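Local coordinates for putative metal resistance protein (Proteus mirabilis, PDB 6C29) that primes the disulfide isomerase activity of its partner ScsC through a tandem immunoglobulin-fold periplasmic domain, and as a whole protein is probably a protein-disulfide reductase, at residues V108-T113 with L120-L125; T5-M10 with Q17-A22; G176-P181 with D203-T208; G153-V158 with F229-D234. All coordinates share one frame; numbering follows the deposited sequence. Where two conformers were deposited one is given.

Contact 1 (V108-T113 with L120-L125)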
loop_
_atom_site.group_PDB
_atom_site.type_symbol
_atom_site.label_atom_id
_atom_site.label_comp_id
_atom_site.label_asym_id
_atom_site.label_seq_id
_atom_site.Cartn_x
_atom_site.Cartn_y
_atom_site.Cartn_z
ATOM N N VAL A 108 -14.519 -7.087 -9.293
ATOM C CA VAL A 108 -13.818 -8.296 -8.914
ATOM C C VAL A 108 -12.493 -7.906 -8.281
ATOM O O VAL A 108 -11.648 -7.262 -8.907
ATOM C CB VAL A 108 -13.571 -9.199 -10.108
ATOM C CG1 VAL A 108 -12.730 -10.397 -9.685
ATOM C CG2 VAL A 108 -14.908 -9.632 -10.711
ATOM N N LEU A 109 -12.341 -8.253 -7.014
ATOM C CA LEU A 109 -11.097 -8.095 -6.287
ATOM C C LEU A 109 -10.224 -9.310 -6.546
ATOM O O LEU A 109 -10.632 -10.424 -6.213
ATOM C CB LEU A 109 -11.354 -7.974 -4.783
ATOM C CG LEU A 109 -10.156 -8.135 -3.848
ATOM C CD1 LEU A 109 -9.205 -6.961 -3.972
ATOM C CD2 LEU A 109 -10.645 -8.316 -2.407
ATOM N N THR A 110 -9.027 -9.119 -7.109
ATOM C CA THR A 110 -8.030 -10.179 -7.164
ATOM C C THR A 110 -7.137 -9.981 -5.954
ATOM O O THR A 110 -6.284 -9.070 -5.920
ATOM C CB THR A 110 -7.238 -10.157 -8.445
ATOM O OG1 THR A 110 -8.144 -10.318 -9.564
ATOM C CG2 THR A 110 -6.172 -11.283 -8.431
ATOM N N LEU A 111 -7.388 -10.775 -4.923
ATOM C CA LEU A 111 -6.654 -10.675 -3.682
ATOM C C LEU A 111 -5.449 -11.571 -3.718
ATOM O O LEU A 111 -5.553 -12.772 -3.980
ATOM C CB LEU A 111 -7.522 -11.060 -2.487
ATOM C CG LEU A 111 -6.818 -10.955 -1.131
ATOM C CD1 LEU A 111 -6.546 -9.521 -0.770
ATOM C CD2 LEU A 111 -7.728 -11.604 -0.081
ATOM N N SER A 112 -4.284 -10.992 -3.486
ATOM C CA SER A 112 -3.082 -11.763 -3.315
ATOM C C SER A 112 -2.822 -12.037 -1.846
ATOM O O SER A 112 -2.921 -11.120 -0.995
ATOM C CB SER A 112 -1.919 -11.009 -3.907
ATOM O OG SER A 112 -1.980 -9.700 -3.376
ATOM N N THR A 113 -2.541 -13.287 -1.518
ATOM C CA THR A 113 -2.182 -13.644 -0.157
ATOM C C THR A 113 -0.930 -14.474 -0.254
ATOM O O THR A 113 -0.703 -15.175 -1.256
ATOM C CB THR A 113 -3.319 -14.390 0.586
ATOM O OG1 THR A 113 -3.738 -15.544 -0.153
ATOM C CG2 THR A 113 -4.547 -13.457 0.801
ATOM N N LEU A 120 -3.459 -16.149 -5.671
ATOM C CA LEU A 120 -4.399 -15.161 -6.203
ATOM C C LEU A 120 -5.811 -15.710 -6.152
ATOM O O LEU A 120 -6.078 -16.811 -6.669
ATOM C CB LEU A 120 -4.017 -14.790 -7.636
ATOM C CG LEU A 120 -2.576 -14.330 -7.820
ATOM C CD1 LEU A 120 -2.269 -14.156 -9.275
ATOM C CD2 LEU A 120 -2.347 -13.036 -7.086
ATOM N N THR A 121 -6.712 -14.963 -5.516
ATOM C CA THR A 121 -8.105 -15.367 -5.323
ATOM C C THR A 121 -9.005 -14.230 -5.780
ATOM O O THR A 121 -8.798 -13.097 -5.382
ATOM C CB THR A 121 -8.403 -15.699 -3.848
ATOM O OG1 THR A 121 -7.426 -16.625 -3.356
ATOM C CG2 THR A 121 -9.859 -16.267 -3.622
ATOM N N ASP A 122 -10.031 -14.541 -6.558
ATOM C CA ASP A 122 -11.010 -13.542 -6.989
ATOM C C ASP A 122 -12.227 -13.514 -6.072
ATOM O O ASP A 122 -12.806 -14.559 -5.786
ATOM C CB ASP A 122 -11.461 -13.817 -8.411
ATOM C CG ASP A 122 -10.435 -13.397 -9.445
ATOM O OD1 ASP A 122 -9.413 -12.778 -9.088
ATOM O OD2 ASP A 122 -10.674 -13.668 -10.649
ATOM N N TYR A 123 -12.625 -12.321 -5.648
ATOM C CA TYR A 123 -13.830 -12.086 -4.854
ATOM C C TYR A 123 -14.754 -11.155 -5.616
ATOM O O TYR A 123 -14.331 -10.084 -6.034
ATOM C CB TYR A 123 -13.475 -11.477 -3.486
ATOM C CG TYR A 123 -12.692 -12.399 -2.599
ATOM C CD1 TYR A 123 -11.323 -12.506 -2.702
ATOM C CD2 TYR A 123 -13.317 -13.171 -1.636
ATOM C CE1 TYR A 123 -10.602 -13.369 -1.903
ATOM C CE2 TYR A 123 -12.608 -14.030 -0.847
ATOM C CZ TYR A 123 -11.248 -14.118 -0.963
ATOM O OH TYR A 123 -10.509 -14.978 -0.187
ATOM N N SER A 124 -16.014 -11.533 -5.788
ATOM C CA SER A 124 -16.965 -10.685 -6.486
ATOM C C SER A 124 -17.641 -9.767 -5.491
ATOM O O SER A 124 -18.283 -10.235 -4.536
ATOM C CB SER A 124 -17.998 -11.528 -7.220
ATOM O OG SER A 124 -17.382 -12.250 -8.258
ATOM N N LEU A 125 -17.454 -8.465 -5.699
ATOM C CA LEU A 125 -17.993 -7.424 -4.826
ATOM C C LEU A 125 -19.209 -6.816 -5.512
ATOM O O LEU A 125 -19.087 -6.202 -6.539
ATOM C CB LEU A 125 -16.924 -6.356 -4.557
ATOM C CG LEU A 125 -15.583 -6.896 -4.105
ATOM C CD1 LEU A 125 -14.624 -5.708 -3.967
ATOM C CD2 LEU A 125 -15.738 -7.682 -2.796
HETATM O O HOH W 1 -5.526 -14.955 -2.142
#
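Leu109 and Leu111 make two bumps on one face of this antiparallel hairpin, and the Tyr123 ring leans along the strand to meet them. With CG anti to the carbonyl carbon (chi1 -66°), the ring reaches diagonally past Leu109. Its CE1 rests 3.8 Å from Leu111 CD2, and its CD1 lies 4.3 Å from Leu109 CD2. Leu125 fills in on the other flank of Leu109, with CD1 4.1 Å from Leu109 CB. On the opposite face Val108, Thr110 and Asp122 form a second cluster. Asp122 and Thr110 lie side by side and point the same way. Thr110 OG1 donates to Asp122 OD1 at 2.8 Å, on the syn side but 34° out of the carboxylate plane. Val108 CG1 packs 3.8 Å from Asp122 CG. Leu120 folds CD2 to 3.8 Å from Ser112 CB. Two pairs of backbone bonds, Leu109 with Tyr123 and Leu111 with Thr121, fix the register. A water ties Leu111 O to Thr113 OG1 and Thr121 OG1; Thr121 OG1 also bonds Asn13. One face, with Leu109, Leu111 and Tyr123, is mainly apolar and packs on Val18. The other is mixed: Thr110 and Asp122 pair there beside Val108 and Leu120, and Asp122 and Leu120 are exposed.

Contact 2 (T5-M10 with Q17-A22)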
loop_
_atom_site.group_PDB
_atom_site.type_symbol
_atom_site.label_atom_id
_atom_site.label_comp_id
_atom_site.label_asym_id
_atom_site.label_seq_id
_atom_site.Cartn_x
_atom_site.Cartn_y
_atom_site.Cartn_z
ATOM N N THR A 5 -21.348 -5.923 1.327
ATOM C CA THR A 5 -21.280 -7.261 0.780
ATOM C C THR A 5 -21.449 -8.346 1.824
ATOM O O THR A 5 -21.680 -9.484 1.463
ATOM C CB THR A 5 -19.922 -7.540 0.088
ATOM O OG1 THR A 5 -18.866 -7.400 1.047
ATOM C CG2 THR A 5 -19.673 -6.569 -1.043
ATOM N N GLY A 6 -21.286 -8.002 3.105
ATOM C CA GLY A 6 -21.068 -9.003 4.128
ATOM C C GLY A 6 -19.694 -9.627 3.987
ATOM O O GLY A 6 -18.918 -9.283 3.074
ATOM N N TRP A 7 -19.369 -10.549 4.893
ATOM C CA TRP A 7 -18.053 -11.204 4.865
ATOM C C TRP A 7 -18.071 -12.325 3.839
ATOM O O TRP A 7 -18.896 -13.253 3.911
ATOM C CB TRP A 7 -17.660 -11.695 6.273
ATOM C CG TRP A 7 -17.280 -10.536 7.148
ATOM C CD1 TRP A 7 -18.065 -9.911 8.077
ATOM C CD2 TRP A 7 -16.034 -9.839 7.152
ATOM N NE1 TRP A 7 -17.385 -8.860 8.643
ATOM C CE2 TRP A 7 -16.126 -8.806 8.106
ATOM C CE3 TRP A 7 -14.846 -9.983 6.437
ATOM C CZ2 TRP A 7 -15.088 -7.935 8.353
ATOM C CZ3 TRP A 7 -13.809 -9.111 6.698
ATOM C CH2 TRP A 7 -13.939 -8.101 7.647
ATOM N N LEU A 8 -17.149 -12.234 2.885
ATOM C CA LEU A 8 -17.078 -13.152 1.765
ATOM C C LEU A 8 -15.915 -14.096 1.919
ATOM O O LEU A 8 -14.782 -13.691 2.252
ATOM C CB LEU A 8 -16.927 -12.385 0.452
ATOM C CG LEU A 8 -17.970 -11.308 0.160
ATOM C CD1 LEU A 8 -17.516 -10.479 -1.068
ATOM C CD2 LEU A 8 -19.347 -11.926 -0.011
ATOM N N THR A 9 -16.172 -15.352 1.606
ATOM C CA THR A 9 -15.130 -16.350 1.515
ATOM C C THR A 9 -15.314 -17.053 0.177
ATOM O O THR A 9 -16.404 -17.019 -0.431
ATOM C CB THR A 9 -15.157 -17.382 2.667
ATOM O OG1 THR A 9 -16.411 -18.065 2.657
ATOM C CG2 THR A 9 -14.968 -16.718 4.031
HETATM N N MSE A 10 -14.230 -17.617 -0.306
HETATM C CA MSE A 10 -14.232 -18.461 -1.492
HETATM C C MSE A 10 -13.835 -19.855 -1.081
HETATM O O MSE A 10 -12.972 -20.017 -0.187
HETATM C CB MSE A 10 -13.250 -17.901 -2.524
HETATM C CG MSE A 10 -13.724 -16.610 -3.152
HETATM SE SE MSE A 10 -15.283 -16.952 -4.267
HETATM C CE MSE A 10 -14.306 -17.683 -5.781
ATOM N N GLN A 17 -10.934 -13.629 4.519
ATOM C CA GLN A 17 -12.304 -13.204 4.369
ATOM C C GLN A 17 -12.246 -11.729 3.965
ATOM O O GLN A 17 -11.387 -11.001 4.474
ATOM C CB GLN A 17 -13.083 -13.302 5.667
ATOM C CG GLN A 17 -13.045 -14.518 6.500
ATOM C CD GLN A 17 -13.937 -14.271 7.699
ATOM O OE1 GLN A 17 -13.458 -14.134 8.820
ATOM N NE2 GLN A 17 -15.224 -14.114 7.451
ATOM N N VAL A 18 -13.173 -11.291 3.108
ATOM C CA VAL A 18 -13.201 -9.889 2.709
ATOM C C VAL A 18 -14.597 -9.326 2.771
ATOM O O VAL A 18 -15.586 -10.030 2.667
ATOM C CB VAL A 18 -12.621 -9.652 1.275
ATOM C CG1 VAL A 18 -11.231 -10.343 1.106
ATOM C CG2 VAL A 18 -13.582 -10.107 0.211
ATOM N N ARG A 19 -14.674 -8.025 3.000
ATOM C CA ARG A 19 -15.947 -7.328 3.095
ATOM C C ARG A 19 -15.795 -5.955 2.500
ATOM O O ARG A 19 -14.826 -5.284 2.811
ATOM C CB ARG A 19 -16.392 -7.200 4.551
ATOM C CG ARG A 19 -17.670 -6.345 4.746
ATOM C CD ARG A 19 -18.112 -6.356 6.224
ATOM N NE ARG A 19 -19.275 -5.505 6.512
ATOM C CZ ARG A 19 -19.287 -4.482 7.374
ATOM N NH1 ARG A 19 -18.188 -4.109 8.031
ATOM N NH2 ARG A 19 -20.423 -3.818 7.582
ATOM N N ALA A 20 -16.751 -5.529 1.673
ATOM C CA ALA A 20 -16.774 -4.182 1.159
ATOM C C ALA A 20 -18.059 -3.480 1.550
ATOM O O ALA A 20 -19.139 -4.088 1.533
ATOM C CB ALA A 20 -16.610 -4.170 -0.331
ATOM N N THR A 21 -17.928 -2.214 1.913
ATOM C CA THR A 21 -19.051 -1.348 2.235
ATOM C C THR A 21 -18.855 -0.032 1.501
ATOM O O THR A 21 -17.736 0.294 1.118
ATOM C CB THR A 21 -19.160 -1.086 3.721
ATOM O OG1 THR A 21 -17.913 -0.577 4.214
ATOM C CG2 THR A 21 -19.545 -2.370 4.450
ATOM N N ALA A 22 -19.926 0.697 1.259
ATOM C CA ALA A 22 -19.809 1.885 0.446
ATOM C C ALA A 22 -20.881 2.909 0.718
ATOM O O ALA A 22 -21.938 2.592 1.239
ATOM C CB ALA A 22 -19.835 1.501 -1.031
#
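A short, weakly bonded N-terminal strand pairs with the edge strand 16-24 of the first immunoglobulin-fold unit, through a single bridge. Residues 8-10 run antiparallel to the outer strand 16-24. Leu8 and Val18 are a hydrogen-bonded pair: Leu8 N meets Val18 O at 2.7 Å, and Val18 N meets Leu8 O at 3.0 Å. Leu8 CB also packs on Val18 CG2. Further back the chain leaves strand geometry, and Thr5 takes over. Thr5 N gives a nearly straight bond to Ala20 O, 2.9 Å. Thr5 OG1 accepts from Ala20 N at 2.9 Å, where a strand would offer a carbonyl. Thr5 OG1 sits between its own N and carbonyl carbon (chi1 60°), and donates in turn to Gly6 O at 2.8 Å. One hydroxyl thus takes part in two bonds. Trp7 lies flat over the Arg19 chain. Arg19 CB stands 3.6 Å from the centroid of the six-membered ring, only 9° off its normal, a CH-pi contact. The extended chain carries Arg19 CD on to 3.6 Å from Trp7 NE1. Gln17 meets the same tryptophan, with NE2 3.6 Å from Trp7 CB. Beyond the ring the Arg19 guanidinium forms salt bridges to Glu35 and Asp4. Strand 30-38 lies on the inner flank of 16-24, helix 137-145 touches Arg19 through Gln140, and strand 118-128 meets Leu8 through Leu125.

Contact 3 (G176-P181 with D203-T208)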
loop_
_atom_site.group_PDB
_atom_site.type_symbol
_atom_site.label_atom_id
_atom_site.label_comp_id
_atom_site.label_asym_id
_atom_site.label_seq_id
_atom_site.Cartn_x
_atom_site.Cartn_y
_atom_site.Cartn_z
ATOM N N GLY A 176 12.989 16.996 16.338
ATOM C CA GLY A 176 13.492 15.930 17.180
ATOM C C GLY A 176 14.439 14.979 16.472
ATOM O O GLY A 176 14.977 15.270 15.405
ATOM N N ASP A 177 14.663 13.851 17.128
ATOM C CA ASP A 177 15.579 12.820 16.671
ATOM C C ASP A 177 14.855 11.599 16.163
ATOM O O ASP A 177 13.728 11.332 16.577
ATOM C CB ASP A 177 16.486 12.354 17.800
ATOM C CG ASP A 177 17.522 13.395 18.208
ATOM O OD1 ASP A 177 17.653 14.424 17.503
ATOM O OD2 ASP A 177 18.227 13.137 19.219
ATOM N N TRP A 178 15.521 10.833 15.301
ATOM C CA TRP A 178 14.988 9.545 14.884
ATOM C C TRP A 178 15.039 8.547 16.030
ATOM O O TRP A 178 16.029 8.520 16.770
ATOM C CB TRP A 178 15.760 9.029 13.687
ATOM C CG TRP A 178 15.615 9.854 12.466
ATOM C CD1 TRP A 178 16.537 10.744 11.964
ATOM C CD2 TRP A 178 14.515 9.876 11.564
ATOM N NE1 TRP A 178 16.082 11.294 10.812
ATOM C CE2 TRP A 178 14.834 10.789 10.542
ATOM C CE3 TRP A 178 13.284 9.216 11.519
ATOM C CZ2 TRP A 178 13.972 11.058 9.494
ATOM C CZ3 TRP A 178 12.431 9.480 10.483
ATOM C CH2 TRP A 178 12.763 10.393 9.486
ATOM N N HIS A 179 13.999 7.716 16.166
ATOM C CA HIS A 179 13.923 6.735 17.227
ATOM C C HIS A 179 13.943 5.299 16.723
ATOM O O HIS A 179 14.874 4.551 17.002
ATOM C CB HIS A 179 12.663 7.014 18.068
ATOM C CG HIS A 179 12.686 8.368 18.698
ATOM N ND1 HIS A 179 11.726 9.329 18.453
ATOM C CD2 HIS A 179 13.599 8.955 19.507
ATOM C CE1 HIS A 179 12.027 10.431 19.119
ATOM N NE2 HIS A 179 13.158 10.228 19.777
ATOM N N GLN A 180 12.913 4.906 15.986
ATOM C CA GLN A 180 12.838 3.582 15.400
ATOM C C GLN A 180 12.276 3.658 14.003
ATOM O O GLN A 180 11.177 3.172 13.758
ATOM C CB GLN A 180 11.959 2.646 16.259
ATOM C CG GLN A 180 12.514 2.361 17.647
ATOM C CD GLN A 180 11.695 1.336 18.392
ATOM O OE1 GLN A 180 11.325 1.549 19.542
ATOM N NE2 GLN A 180 11.432 0.201 17.743
ATOM N N PRO A 181 13.001 4.261 13.076
ATOM C CA PRO A 181 12.465 4.447 11.737
ATOM C C PRO A 181 12.392 3.200 10.915
ATOM O O PRO A 181 13.153 2.251 11.103
ATOM C CB PRO A 181 13.439 5.432 11.117
ATOM C CG PRO A 181 14.719 5.200 11.846
ATOM C CD PRO A 181 14.311 4.905 13.259
ATOM N N ASP A 203 19.066 13.971 14.194
ATOM C CA ASP A 203 17.997 14.172 13.210
ATOM C C ASP A 203 18.327 13.668 11.812
ATOM O O ASP A 203 17.549 13.886 10.888
ATOM C CB ASP A 203 17.628 15.653 13.139
ATOM C CG ASP A 203 18.711 16.521 12.527
ATOM O OD1 ASP A 203 19.800 16.039 12.171
ATOM O OD2 ASP A 203 18.452 17.741 12.395
ATOM N N HIS A 204 19.440 12.947 11.674
ATOM C CA HIS A 204 19.911 12.468 10.390
ATOM C C HIS A 204 19.711 10.972 10.238
ATOM O O HIS A 204 20.141 10.171 11.083
ATOM C CB HIS A 204 21.385 12.828 10.224
ATOM C CG HIS A 204 22.005 12.295 8.981
ATOM N ND1 HIS A 204 21.644 12.715 7.721
ATOM C CD2 HIS A 204 22.941 11.333 8.808
ATOM C CE1 HIS A 204 22.335 12.032 6.823
ATOM N NE2 HIS A 204 23.131 11.192 7.457
ATOM N N LEU A 205 19.028 10.605 9.156
ATOM C CA LEU A 205 18.825 9.210 8.788
ATOM C C LEU A 205 19.459 8.907 7.430
ATOM O O LEU A 205 19.124 9.550 6.441
ATOM C CB LEU A 205 17.329 8.921 8.765
ATOM C CG LEU A 205 16.867 7.544 8.271
ATOM C CD1 LEU A 205 17.401 6.450 9.105
ATOM C CD2 LEU A 205 15.356 7.460 8.243
ATOM N N SER A 206 20.367 7.946 7.401
ATOM C CA SER A 206 20.993 7.491 6.174
ATOM C C SER A 206 20.418 6.130 5.806
ATOM O O SER A 206 20.231 5.269 6.669
ATOM C CB SER A 206 22.513 7.412 6.335
ATOM O OG SER A 206 23.118 6.928 5.149
ATOM N N VAL A 207 20.129 5.944 4.530
ATOM C CA VAL A 207 19.578 4.718 4.008
ATOM C C VAL A 207 20.388 4.246 2.826
ATOM O O VAL A 207 20.702 5.046 1.944
ATOM C CB VAL A 207 18.124 4.920 3.547
ATOM C CG1 VAL A 207 17.499 3.622 3.143
ATOM C CG2 VAL A 207 17.279 5.600 4.643
ATOM N N THR A 208 20.745 2.976 2.787
ATOM C CA THR A 208 21.348 2.431 1.587
ATOM C C THR A 208 20.537 1.227 1.140
ATOM O O THR A 208 20.059 0.426 1.958
ATOM C CB THR A 208 22.822 2.055 1.804
ATOM O OG1 THR A 208 22.910 0.888 2.621
ATOM C CG2 THR A 208 23.563 3.211 2.480
#
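Trp178 leans its indole over Leu205. The side chain leaves the loop with CG anti to the carbonyl carbon (chi1 -65°), and its CB points toward strand 204-213. CG is still 4.2 Å from Leu205 CB. Next, CD1 comes 3.4 Å from Asp203 C. NE1 reaches Asp203 O at 3.0 Å, near the ring plane. This hydrogen bond is weak, because the N-H is bent to 128°. CE2 lies 3.6 Å from Leu205 CB, which sits over the ring face toward its rim. Leu205 CB is 3.6 Å from the centroid of the Trp178 five-membered ring, a CH-pi contact. Farther out, CZ2 and CH2 each rest 4.1 Å from Leu205 CD2. The two side chains cross at about a right angle. Pro181 joins the group from the same loop, with CB 4.0 Å from Leu205 CD2. Leu205 holds CG anti to its N, which carries its methyls on toward the proline. Trp178 also touches Ala200 in the sheet of strand 204-213 and Val231 and Asp233 in the facing sheet. The indole lies between the two facing sheets of a beta sandwich, at one end of the second immunoglobulin-fold unit.

Contact 4 (G153-V158 with F229-D234)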
loop_
_atom_site.group_PDB
_atom_site.type_symbol
_atom_site.label_atom_id
_atom_site.label_comp_id
_atom_site.label_asym_id
_atom_site.label_seq_id
_atom_site.Cartn_x
_atom_site.Cartn_y
_atom_site.Cartn_z
ATOM N N GLY A 153 5.038 16.571 7.013
ATOM C CA GLY A 153 5.516 16.254 8.334
ATOM C C GLY A 153 6.621 15.200 8.323
ATOM O O GLY A 153 6.988 14.616 7.286
ATOM N N LEU A 154 7.113 14.961 9.523
ATOM C CA LEU A 154 8.190 14.004 9.839
ATOM C C LEU A 154 9.543 14.374 9.239
ATOM O O LEU A 154 10.530 14.385 9.977
ATOM C CB LEU A 154 7.827 12.566 9.428
ATOM C CG LEU A 154 8.805 11.514 10.005
ATOM C CD1 LEU A 154 8.867 11.599 11.522
ATOM C CD2 LEU A 154 8.455 10.133 9.542
ATOM N N ILE A 155 9.638 14.595 7.930
ATOM C CA ILE A 155 10.918 14.957 7.342
ATOM C C ILE A 155 10.911 16.378 6.815
ATOM O O ILE A 155 9.883 16.880 6.346
ATOM C CB ILE A 155 11.321 14.005 6.219
ATOM C CG1 ILE A 155 10.360 14.102 5.049
ATOM C CG2 ILE A 155 11.440 12.545 6.768
ATOM C CD1 ILE A 155 10.891 13.486 3.855
ATOM N N SER A 156 12.070 17.018 6.902
ATOM C CA SER A 156 12.228 18.381 6.398
ATOM C C SER A 156 13.155 18.500 5.182
ATOM O O SER A 156 13.182 19.546 4.529
ATOM C CB SER A 156 12.749 19.288 7.512
ATOM O OG SER A 156 13.904 18.763 8.100
ATOM N N ALA A 157 13.914 17.455 4.878
ATOM C CA ALA A 157 14.774 17.438 3.698
ATOM C C ALA A 157 15.088 16.011 3.288
ATOM O O ALA A 157 15.182 15.116 4.131
ATOM C CB ALA A 157 16.054 18.201 3.934
ATOM N N VAL A 158 15.235 15.832 1.980
ATOM C CA VAL A 158 15.613 14.570 1.374
ATOM C C VAL A 158 16.649 14.811 0.295
ATOM O O VAL A 158 16.502 15.736 -0.533
ATOM C CB VAL A 158 14.392 13.867 0.732
ATOM C CG1 VAL A 158 14.808 12.568 0.090
ATOM C CG2 VAL A 158 13.333 13.661 1.745
ATOM N N PHE A 229 8.667 6.645 -1.496
ATOM C CA PHE A 229 8.790 5.782 -0.345
ATOM C C PHE A 229 7.927 6.316 0.780
ATOM O O PHE A 229 7.497 7.462 0.766
ATOM C CB PHE A 229 10.264 5.621 0.086
ATOM C CG PHE A 229 10.939 6.884 0.506
ATOM C CD1 PHE A 229 10.893 7.329 1.809
ATOM C CD2 PHE A 229 11.684 7.593 -0.409
ATOM C CE1 PHE A 229 11.559 8.484 2.193
ATOM C CE2 PHE A 229 12.370 8.749 -0.029
ATOM C CZ PHE A 229 12.308 9.186 1.263
ATOM N N VAL A 230 7.692 5.439 1.737
ATOM C CA VAL A 230 7.078 5.768 2.994
ATOM C C VAL A 230 8.134 5.614 4.076
ATOM O O VAL A 230 8.824 4.611 4.143
ATOM C CB VAL A 230 5.870 4.866 3.259
ATOM C CG1 VAL A 230 5.359 5.029 4.705
ATOM C CG2 VAL A 230 4.787 5.131 2.200
ATOM N N VAL A 231 8.280 6.623 4.929
ATOM C CA VAL A 231 9.117 6.542 6.101
ATOM C C VAL A 231 8.232 6.729 7.320
ATOM O O VAL A 231 7.313 7.553 7.308
ATOM C CB VAL A 231 10.258 7.592 6.039
ATOM C CG1 VAL A 231 9.732 9.023 5.810
ATOM C CG2 VAL A 231 11.113 7.542 7.284
ATOM N N THR A 232 8.473 5.916 8.345
ATOM C CA THR A 232 7.696 5.949 9.566
ATOM C C THR A 232 8.608 6.113 10.761
ATOM O O THR A 232 9.756 5.665 10.731
ATOM C CB THR A 232 6.865 4.681 9.743
ATOM O OG1 THR A 232 7.724 3.559 9.959
ATOM C CG2 THR A 232 5.970 4.428 8.515
ATOM N N ASP A 233 8.093 6.735 11.812
ATOM C CA ASP A 233 8.735 6.779 13.122
ATOM C C ASP A 233 7.681 7.309 14.104
ATOM O O ASP A 233 6.868 8.148 13.730
ATOM C CB ASP A 233 9.983 7.653 13.117
ATOM C CG ASP A 233 10.902 7.354 14.266
ATOM O OD1 ASP A 233 10.732 6.331 14.952
ATOM O OD2 ASP A 233 11.828 8.150 14.453
ATOM N N ASP A 234 7.715 6.806 15.338
ATOM C CA ASP A 234 6.869 7.318 16.425
ATOM C C ASP A 234 5.397 7.336 16.042
ATOM O O ASP A 234 4.661 8.253 16.405
ATOM C CB ASP A 234 7.340 8.711 16.818
ATOM C CG ASP A 234 8.742 8.690 17.427
ATOM O OD1 ASP A 234 9.050 7.744 18.177
ATOM O OD2 ASP A 234 9.555 9.567 17.084
#
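Leu154, Ile155 and Val231 make the apolar heart of this contact. Val231 CG1 lies 4.0 Å from Ile155 CG2 and 4.1 Å from Leu154 CD2, touching both side chains at once. Ile155 and Val231 meet at a slant. Leu154 holds CG anti to its backbone N (chi1 -168°), which sends CD2 to strand 226-233. Leu154 CD2 sits 3.6 Å from Val231 O, while Leu154 CD1 is 4.4 Å from Asp233 CB. A thinner contact follows at the far end, where Val158 CG1 approaches the edge of the Phe229 ring, near its plane and 4.4 Å from CZ. Phe229 reaches on to Leu169 and Leu171, and Ile155 to Val240. These side chains lie between the two sheets of the second immunoglobulin-fold sandwich: strand 155-163 borders one, and strand 226-233 runs through the middle of the other. The touching parts run 138° apart. Just ahead of Ile155, the backbone turns tightly. Ile155 N bonds Gly153 O at 2.7 Å round Leu154, whose phi is 65°, a classic gamma turn. No hydrogen bond crosses between the segments. The charged groups turn elsewhere: Asp233 and Asp234 both form salt bridges to Arg173. Asp233 also accepts from the backbone N of His179 and of Gln180, and Asp234 OD2 bonds His179 ND1.

In the fold
The four contacts fall into two groups, one in each immunoglobulin-fold unit. Contacts 1 and 2 have centres 11 Å apart and touch: Tyr123 CD2 lies 3.6 Å from Val18 CG2, so hairpin and edge strand share one core. Contacts 3 and 4 have centres 9 Å apart, and contact 3 is nested inside the loop that contact 4 closes. They touch through polar bonds and packing, with Trp178 CE3 3.4 Å from Asp233 OD2. The groups are far apart; centres of contacts 1 and 4 are about 32 Å from each other. Two cysteines flank the turn of the contact 1 hairpin, probably the redox-active pair, as in DsbD. Contact 1 is nearest in sequence to that site.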